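Local coordinates for 433aa long hypothetical phosphoribosylglycinamide formyl transferase (Pyrococcus horikoshii, PDB 2DWC), which is a putative PurT-type protein of the ATP-grasp family that holds adenosine-5'-diphosphate in this crystal structure, at residues M69-L74 / L95-E100; I205-E210 / E279-G284; P357-L362 / H409-R414. All coordinates share one frame; numbering follows the deposited sequence.

Interaction 1: M69-L74 / L95-E100; sequences MDKDFL and LDALFE
Lys71 and Glu100 carry the polar half of this contact, their side chains crossing at about a right angle. The lysine leaves the start of helix 71-81 with CG anti to its own backbone N (chi1 174°), which aims the chain at helix 95-103, and a bend at chi3 (73°) then turns the ammonium group to the carboxylate. NZ reaches Glu100 OE2 at 3.0 Å in a salt bridge, meeting that oxygen on its syn side and 23° out of the carboxylate plane. The other oxygen, Glu100 OE1, is hydrogen-bonded to Trp75 NE1, one turn along helix 71-81, so both oxygens are tied to the same helix and the rotation of the carboxylate is restrained. The negative charge of Asp96, whose OD2 lies 4.7 Å from Lys71 NZ without touching it, would probably add to the pull on the lysine.

Deeper in the contact the helices meet through apolar atoms. The methyl of Ala97 sits between two chains of the facing helix, with its CB 3.9 Å from Lys71 CG and 4.1 Å from Leu74 CD1, and the CA atoms of Lys71 and Ala97 come within 5.2 Å. Asp70 occupies the N-cap of helix 71-81; its OD2 accepts weak bonds from Asp72 N and Phe73 N. Elsewhere on helix 95-103, Leu95, Leu98 and Phe99 pack against helix 112-118. The arrangement is one of two neighbouring helices packed through Ala97, with a salt bridge at the more exposed side, in the Rossmann-like preATP-grasp domain.

Interaction 2: I205-E210 / E279-G284; sequences IDFDVE and EMFVKG. With ADP (adenosine-5'-diphosphate), chain H.
Phe207 and Phe281 form the dense centre of the contact, an offset stack with ring centroids 4.6 Å apart and planes at 11°. Phe207 CE1 lies over one face of Phe281, displaced toward its rim. Phe207 adopts the position with CG between the backbone N and the carbonyl carbon (chi1 57°), which brings its ring over Phe281 and its edge to N3 of ADP. Phe281 CZ approaches ADP C5 at 3.6 Å, while Ile205 packs on Phe281 CD2 and donates its backbone N to ADP N1 in a nearly straight bond of 2.8 Å. Glu210 runs beside Phe281 in the same direction, its carboxylate turned 76° from the ring and OE2 at the ring's edge. OE1 accepts from ADP O2'; OE2 lies implausibly close to ADP O3', so the detail there is doubtful. A water donates to OE2 and to Glu279 OE1. The strand pairing is equally ordered: Asp208 N and, more weakly, Val209 N both bond to Val282 O, a classic beta bulge, and Val282 N returns a bond to Val209 O at 3.0 Å.

The solvent side is looser. Gly284 N donates to Asp208 OD1 at 3.1 Å from above the carboxylate plane, and exposed Lys283 lies across Asp206 O, with CG 3.1 Å away.

Strands 209-219 and 274-283 are antiparallel neighbours, flanked by 225-238 and 286-293 respectively; Met280 and Val282 face helix 253-270, whereas Phe281 and Glu210 face the nucleotide.

Interaction 3: P357-L362 / H409-R414; sequences PRFRGL and HMIELR. With SO4 (sulfate ion), chain G.
The guanidinium groups of Arg358 and Arg414 lie flat on each other, planes 7° apart and centres 4.1 Å apart. Arg414 NH2 sits over one face of Arg358, offset toward the rim, while Arg358 CD rests over the centre of one face of Arg414. Both chains start with CG between backbone N and carbonyl carbon (chi1 44° and 77°) and run side by side. At the edge of Arg414, in its plane, sulfate O3 accepts from NE at 3.0 Å and from NH2 at 2.9 Å; the anion, probably from the crystallisation liquor, is also bonded to Trp420 NE1. Arg360 offers its edge to Glu412, whose OE1 accepts from both NE and NH2 (2.8 Å for NH2), nearly in the guanidinium plane.

Arg358, Arg360, Glu412 and Arg414 share one face of a small antiparallel sheet in the PurT C-terminal domain, where Arg358-Arg414 and Arg360-Glu412 are hydrogen-bonded pairs and Phe359-Leu413 a non-hydrogen-bonded pair. The other face is apolar: Leu413 CD2 lies 3.3 Å from Phe359 CD2, a tight approach at the ring edge, and Leu387 packs on both residues. Beyond strand 358-360 the sheet continues into the second subunit, Phe359 and Arg360 pairing with one of its strands.

In the fold
The three contacts follow one another along the chain without overlap, each in a different part of the protein: the preATP-grasp, ATP-grasp and PurT C-terminal regions. Their centres are about 36 Å (1 and 2), 39 Å (1 and 3) and 34 Å (2 and 3) apart, and no two touch; the nearest atoms of interactions 2 and 3 are still about 17 Å apart. Interaction 1 joins helices, whereas the other two each pair antiparallel strands, interaction 2 in the large mixed sheet and interaction 3 in a small three-stranded sheet. The nucleotide is met in interaction 2 and the second subunit in interaction 3, so nucleotide binding and this subunit contact belong to separate parts of the chain.

Interaction 1: M69-L74 / L95-E100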
# COMPACT_ATOMS: atom_id res chain seq x y z
N MET B 69 -24.26 16.59 4.50
CA MET B 69 -25.19 16.90 5.56
C MET B 69 -26.62 16.81 5.00
O MET B 69 -27.62 16.99 5.73
CB MET B 69 -24.91 18.30 6.15
CG MET B 69 -23.61 18.38 6.92
SD MET B 69 -23.63 17.20 8.32
CE MET B 69 -25.03 17.80 9.25
N ASP B 70 -26.75 16.51 3.70
CA ASP B 70 -28.07 16.39 3.06
C ASP B 70 -28.50 14.93 3.02
O ASP B 70 -27.93 14.12 2.26
CB ASP B 70 -28.00 16.97 1.64
CG ASP B 70 -29.31 16.75 0.83
OD1 ASP B 70 -29.38 17.21 -0.32
OD2 ASP B 70 -30.26 16.14 1.34
N LYS B 71 -29.48 14.58 3.86
CA LYS B 71 -29.94 13.19 3.93
C LYS B 71 -30.41 12.61 2.60
O LYS B 71 -30.21 11.43 2.33
CB LYS B 71 -31.08 13.09 4.95
CG LYS B 71 -31.72 11.76 4.98
CD LYS B 71 -32.62 11.66 6.24
CE LYS B 71 -33.89 12.48 6.07
NZ LYS B 71 -34.78 12.40 7.32
N ASP B 72 -31.09 13.42 1.78
CA ASP B 72 -31.61 12.94 0.49
C ASP B 72 -30.46 12.56 -0.48
O ASP B 72 -30.61 11.60 -1.27
CB ASP B 72 -32.37 14.05 -0.26
CG ASP B 72 -33.79 14.29 0.22
OD1 ASP B 72 -34.26 13.64 1.18
OD2 ASP B 72 -34.42 15.19 -0.44
N PHE B 73 -29.40 13.36 -0.46
CA PHE B 73 -28.24 13.09 -1.31
C PHE B 73 -27.65 11.73 -0.92
O PHE B 73 -27.43 10.85 -1.77
CB PHE B 73 -27.17 14.20 -1.16
CG PHE B 73 -25.82 13.80 -1.68
CD1 PHE B 73 -25.67 13.37 -2.99
CD2 PHE B 73 -24.71 13.83 -0.84
CE1 PHE B 73 -24.39 12.97 -3.47
CE2 PHE B 73 -23.43 13.46 -1.30
CZ PHE B 73 -23.27 13.01 -2.64
N LEU B 74 -27.40 11.55 0.37
CA LEU B 74 -26.84 10.30 0.85
C LEU B 74 -27.75 9.12 0.56
O LEU B 74 -27.27 8.04 0.16
CB LEU B 74 -26.51 10.38 2.36
CG LEU B 74 -25.48 11.47 2.74
CD1 LEU B 74 -25.26 11.43 4.27
CD2 LEU B 74 -24.15 11.25 2.00
N LEU B 95 -26.59 12.74 10.55
CA LEU B 95 -26.76 11.60 11.47
C LEU B 95 -28.08 10.86 11.31
O LEU B 95 -28.13 9.63 11.43
CB LEU B 95 -26.57 12.07 12.93
CG LEU B 95 -25.28 12.84 13.23
CD1 LEU B 95 -25.40 13.41 14.67
CD2 LEU B 95 -24.04 11.93 13.08
N ASP B 96 -29.18 11.56 11.04
CA ASP B 96 -30.44 10.86 10.81
C ASP B 96 -30.28 9.88 9.63
O ASP B 96 -30.85 8.81 9.61
CB ASP B 96 -31.57 11.85 10.44
CG ASP B 96 -32.12 12.60 11.64
OD1 ASP B 96 -31.73 12.28 12.78
OD2 ASP B 96 -32.94 13.51 11.45
N ALA B 97 -29.52 10.28 8.61
CA ALA B 97 -29.36 9.39 7.47
C ALA B 97 -28.73 8.08 7.90
O ALA B 97 -29.17 7.01 7.49
CB ALA B 97 -28.46 10.06 6.37
N LEU B 98 -27.65 8.17 8.68
CA LEU B 98 -26.98 6.95 9.14
C LEU B 98 -27.95 6.04 9.90
O LEU B 98 -27.96 4.82 9.68
CB LEU B 98 -25.75 7.31 10.01
CG LEU B 98 -24.65 8.13 9.33
CD1 LEU B 98 -23.47 8.35 10.35
CD2 LEU B 98 -24.14 7.41 8.07
N PHE B 99 -28.79 6.60 10.76
CA PHE B 99 -29.72 5.74 11.51
C PHE B 99 -30.73 5.13 10.56
O PHE B 99 -31.12 3.98 10.73
CB PHE B 99 -30.49 6.52 12.60
CG PHE B 99 -29.66 6.84 13.84
CD1 PHE B 99 -29.18 8.12 14.07
CD2 PHE B 99 -29.42 5.85 14.78
CE1 PHE B 99 -28.47 8.42 15.22
CE2 PHE B 99 -28.70 6.14 15.96
CZ PHE B 99 -28.24 7.41 16.17
N GLU B 100 -31.15 5.90 9.54
CA GLU B 100 -32.14 5.36 8.60
C GLU B 100 -31.56 4.22 7.74
O GLU B 100 -32.24 3.23 7.47
CB GLU B 100 -32.66 6.47 7.70
CG GLU B 100 -33.57 7.43 8.46
CD GLU B 100 -34.13 8.54 7.62
OE1 GLU B 100 -34.07 8.44 6.36
OE2 GLU B 100 -34.63 9.51 8.24

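Interaction 2: I205-E210 / E279-G284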
# COMPACT_ATOMS: atom_id res chain seq x y z
N ILE B 205 -5.32 18.21 33.16
CA ILE B 205 -4.55 17.02 33.50
C ILE B 205 -3.09 17.27 33.10
O ILE B 205 -2.80 17.64 31.96
CB ILE B 205 -5.06 15.77 32.75
CG1 ILE B 205 -6.52 15.48 33.12
CG2 ILE B 205 -4.21 14.56 33.12
CD1 ILE B 205 -6.73 15.30 34.63
N ASP B 206 -2.19 17.11 34.06
CA ASP B 206 -0.78 17.29 33.76
C ASP B 206 -0.31 15.90 33.37
O ASP B 206 -0.01 15.07 34.22
CB ASP B 206 -0.01 17.78 35.00
CG ASP B 206 1.43 18.17 34.68
OD1 ASP B 206 2.24 18.23 35.63
OD2 ASP B 206 1.75 18.42 33.49
N PHE B 207 -0.28 15.63 32.07
CA PHE B 207 0.14 14.31 31.61
C PHE B 207 1.49 14.36 30.91
O PHE B 207 1.96 15.41 30.48
CB PHE B 207 -0.93 13.70 30.68
CG PHE B 207 -1.26 14.55 29.49
CD1 PHE B 207 -2.42 15.31 29.47
CD2 PHE B 207 -0.39 14.62 28.41
CE1 PHE B 207 -2.72 16.12 28.38
CE2 PHE B 207 -0.67 15.43 27.31
CZ PHE B 207 -1.84 16.19 27.29
N ASP B 208 2.11 13.19 30.80
CA ASP B 208 3.40 13.04 30.14
C ASP B 208 3.19 12.95 28.64
O ASP B 208 3.94 13.54 27.86
CB ASP B 208 4.07 11.75 30.61
CG ASP B 208 4.43 11.77 32.09
OD1 ASP B 208 4.52 10.67 32.68
OD2 ASP B 208 4.65 12.88 32.63
N VAL B 209 2.17 12.21 28.24
CA VAL B 209 1.90 12.06 26.82
C VAL B 209 0.47 11.65 26.58
O VAL B 209 -0.18 11.08 27.45
CB VAL B 209 2.84 11.00 26.22
CG1 VAL B 209 2.51 9.62 26.82
CG2 VAL B 209 2.76 10.99 24.68
N GLU B 210 -0.03 11.94 25.38
CA GLU B 210 -1.39 11.54 25.01
C GLU B 210 -1.20 10.34 24.10
O GLU B 210 -0.25 10.31 23.31
CB GLU B 210 -2.08 12.62 24.20
CG GLU B 210 -2.01 14.01 24.73
CD GLU B 210 -2.78 14.97 23.86
OE1 GLU B 210 -2.27 16.09 23.65
OE2 GLU B 210 -3.89 14.61 23.40
N GLU B 279 -8.72 7.98 22.73
CA GLU B 279 -7.74 8.97 23.17
C GLU B 279 -7.61 8.95 24.68
O GLU B 279 -8.62 9.00 25.36
CB GLU B 279 -8.19 10.35 22.72
CG GLU B 279 -8.13 10.58 21.19
CD GLU B 279 -6.73 10.34 20.65
OE1 GLU B 279 -5.76 10.79 21.30
OE2 GLU B 279 -6.61 9.70 19.58
N MET B 280 -6.38 8.88 25.18
CA MET B 280 -6.14 8.85 26.62
C MET B 280 -4.94 9.70 27.02
O MET B 280 -4.06 9.97 26.20
CB MET B 280 -5.87 7.42 27.05
CG MET B 280 -7.07 6.51 26.88
SD MET B 280 -6.70 4.83 27.35
CE MET B 280 -7.62 3.86 26.22
N PHE B 281 -4.93 10.15 28.28
CA PHE B 281 -3.79 10.92 28.80
C PHE B 281 -3.05 9.96 29.75
O PHE B 281 -3.68 9.20 30.49
CB PHE B 281 -4.26 12.15 29.62
CG PHE B 281 -5.15 13.10 28.85
CD1 PHE B 281 -4.87 13.42 27.52
CD2 PHE B 281 -6.23 13.73 29.48
CE1 PHE B 281 -5.64 14.37 26.83
CE2 PHE B 281 -7.00 14.68 28.81
CZ PHE B 281 -6.70 15.00 27.47
N VAL B 282 -1.72 10.00 29.73
CA VAL B 282 -0.93 9.13 30.60
C VAL B 282 0.07 9.92 31.42
O VAL B 282 0.78 10.78 30.90
CB VAL B 282 -0.11 8.08 29.78
CG1 VAL B 282 0.71 7.18 30.74
CG2 VAL B 282 -1.06 7.21 28.94
N LYS B 283 0.13 9.63 32.72
CA LYS B 283 1.10 10.30 33.60
C LYS B 283 1.59 9.16 34.49
O LYS B 283 0.88 8.72 35.40
CB LYS B 283 0.42 11.39 34.44
CG LYS B 283 1.41 12.45 34.93
CD LYS B 283 1.07 12.92 36.32
CE LYS B 283 2.16 13.85 36.84
NZ LYS B 283 2.14 13.85 38.34
N GLY B 284 2.78 8.65 34.20
CA GLY B 284 3.28 7.52 34.96
C GLY B 284 2.42 6.30 34.70
O GLY B 284 2.19 5.94 33.54
PB ADP H . -10.61 17.91 20.12
O1B ADP H . -11.04 16.77 19.29
O2B ADP H . -9.18 18.62 19.93
O3B ADP H . -11.67 18.85 20.90
PA ADP H . -10.04 17.85 22.87
O1A ADP H . -10.60 19.22 22.85
O2A ADP H . -10.82 16.92 23.92
O3A ADP H . -10.17 17.11 21.45
O5' ADP H . -8.49 17.83 23.28
C5' ADP H . -7.53 18.56 22.50
C4' ADP H . -6.24 18.68 23.31
O4' ADP H . -6.35 19.63 24.39
C3' ADP H . -5.94 17.35 23.99
O3' ADP H . -5.33 16.47 23.05
C2' ADP H . -4.91 17.85 24.99
O2' ADP H . -3.71 18.22 24.30
C1' ADP H . -5.61 19.10 25.51
N9 ADP H . -6.59 18.77 26.57
C8 ADP H . -7.90 18.56 26.40
N7 ADP H . -8.46 18.31 27.58
C5 ADP H . -7.51 18.36 28.50
C6 ADP H . -7.48 18.17 29.88
N6 ADP H . -8.60 17.93 30.55
N1 ADP H . -6.31 18.27 30.53
C2 ADP H . -5.19 18.55 29.88
N3 ADP H . -5.18 18.74 28.57
C4 ADP H . -6.31 18.65 27.86
O HOH W 1 -5.94 12.81 23.33

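Interaction 3: P357-L362 / H409-R414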
# COMPACT_ATOMS: atom_id res chain seq x y z
N PRO B 357 -1.31 22.21 -5.89
CA PRO B 357 -0.12 22.26 -5.03
C PRO B 357 1.09 21.56 -5.62
O PRO B 357 0.95 20.62 -6.46
CB PRO B 357 -0.58 21.56 -3.73
CG PRO B 357 -2.14 21.77 -3.76
CD PRO B 357 -2.45 21.54 -5.23
N ARG B 358 2.30 22.01 -5.24
CA ARG B 358 3.49 21.34 -5.73
C ARG B 358 4.45 21.34 -4.52
O ARG B 358 4.38 22.21 -3.62
CB ARG B 358 4.11 22.01 -6.98
CG ARG B 358 4.23 23.44 -7.05
CD ARG B 358 4.88 23.76 -8.42
NE ARG B 358 3.92 23.78 -9.52
CZ ARG B 358 4.24 23.65 -10.81
NH1 ARG B 358 5.51 23.47 -11.19
NH2 ARG B 358 3.30 23.73 -11.75
N PHE B 359 5.30 20.32 -4.49
CA PHE B 359 6.17 20.10 -3.35
C PHE B 359 7.60 20.03 -3.82
O PHE B 359 7.90 19.32 -4.78
CB PHE B 359 5.82 18.75 -2.73
CG PHE B 359 4.37 18.59 -2.40
CD1 PHE B 359 3.46 18.12 -3.35
CD2 PHE B 359 3.91 18.97 -1.14
CE1 PHE B 359 2.11 18.04 -3.04
CE2 PHE B 359 2.55 18.90 -0.83
CZ PHE B 359 1.65 18.43 -1.82
N ARG B 360 8.50 20.75 -3.16
CA ARG B 360 9.90 20.60 -3.59
C ARG B 360 10.77 20.27 -2.40
O ARG B 360 10.32 20.24 -1.27
CB ARG B 360 10.43 21.84 -4.32
CG ARG B 360 10.62 23.05 -3.43
CD ARG B 360 11.25 24.19 -4.26
NE ARG B 360 11.50 25.34 -3.40
CZ ARG B 360 11.88 26.55 -3.82
NH1 ARG B 360 12.08 26.80 -5.12
NH2 ARG B 360 12.06 27.51 -2.92
N GLY B 361 12.04 20.03 -2.67
CA GLY B 361 12.95 19.61 -1.60
C GLY B 361 13.08 18.10 -1.59
O GLY B 361 13.72 17.53 -0.69
N LEU B 362 12.55 17.42 -2.64
CA LEU B 362 12.57 15.96 -2.67
C LEU B 362 13.91 15.29 -2.86
O LEU B 362 14.08 14.15 -2.46
CB LEU B 362 11.56 15.42 -3.76
CG LEU B 362 10.15 15.97 -3.55
CD1 LEU B 362 9.23 15.49 -4.74
CD2 LEU B 362 9.59 15.51 -2.18
N HIS B 409 10.25 18.64 7.40
CA HIS B 409 10.79 19.99 7.33
C HIS B 409 11.66 20.29 6.11
O HIS B 409 11.94 21.45 5.84
CB HIS B 409 11.54 20.31 8.63
CG HIS B 409 10.62 20.49 9.81
ND1 HIS B 409 11.08 20.56 11.11
CD2 HIS B 409 9.28 20.63 9.88
CE1 HIS B 409 10.06 20.73 11.93
NE2 HIS B 409 8.95 20.78 11.21
N MET B 410 12.08 19.26 5.36
CA MET B 410 12.85 19.44 4.15
C MET B 410 11.96 19.77 2.95
O MET B 410 12.45 20.15 1.88
CB MET B 410 13.63 18.17 3.84
CG MET B 410 14.79 17.92 4.81
SD MET B 410 15.60 16.35 4.39
CE MET B 410 17.01 16.32 5.47
N ILE B 411 10.65 19.63 3.13
CA ILE B 411 9.74 19.87 2.01
C ILE B 411 9.12 21.27 2.01
O ILE B 411 8.65 21.74 3.05
CB ILE B 411 8.66 18.76 1.99
CG1 ILE B 411 9.35 17.42 1.66
CG2 ILE B 411 7.56 19.10 0.94
CD1 ILE B 411 8.52 16.25 2.00
N GLU B 412 9.18 21.95 0.87
CA GLU B 412 8.56 23.28 0.74
C GLU B 412 7.40 23.12 -0.23
O GLU B 412 7.45 22.26 -1.13
CB GLU B 412 9.55 24.30 0.15
CG GLU B 412 10.72 24.56 1.09
CD GLU B 412 11.52 25.76 0.67
OE1 GLU B 412 11.51 26.07 -0.54
OE2 GLU B 412 12.16 26.38 1.54
N LEU B 413 6.38 23.94 -0.05
CA LEU B 413 5.19 23.85 -0.90
C LEU B 413 4.76 25.17 -1.49
O LEU B 413 5.01 26.24 -0.90
CB LEU B 413 3.99 23.32 -0.09
CG LEU B 413 4.19 22.57 1.22
CD1 LEU B 413 2.85 22.26 1.87
CD2 LEU B 413 4.94 21.29 0.96
N ARG B 414 4.11 25.12 -2.65
CA ARG B 414 3.54 26.34 -3.20
C ARG B 414 2.31 25.93 -3.98
O ARG B 414 2.05 24.73 -4.15
CB ARG B 414 4.50 27.09 -4.12
CG ARG B 414 4.70 26.51 -5.55
CD ARG B 414 5.30 27.66 -6.40
NE ARG B 414 5.69 27.29 -7.77
CZ ARG B 414 4.87 27.22 -8.81
NH1 ARG B 414 3.57 27.48 -8.66
NH2 ARG B 414 5.35 26.93 -10.02
S SO4 G . 9.20 27.30 -9.79
O1 SO4 G . 8.60 28.57 -10.30
O2 SO4 G . 10.10 27.60 -8.63
O3 SO4 G . 8.11 26.37 -9.35
O4 SO4 G . 9.99 26.64 -10.88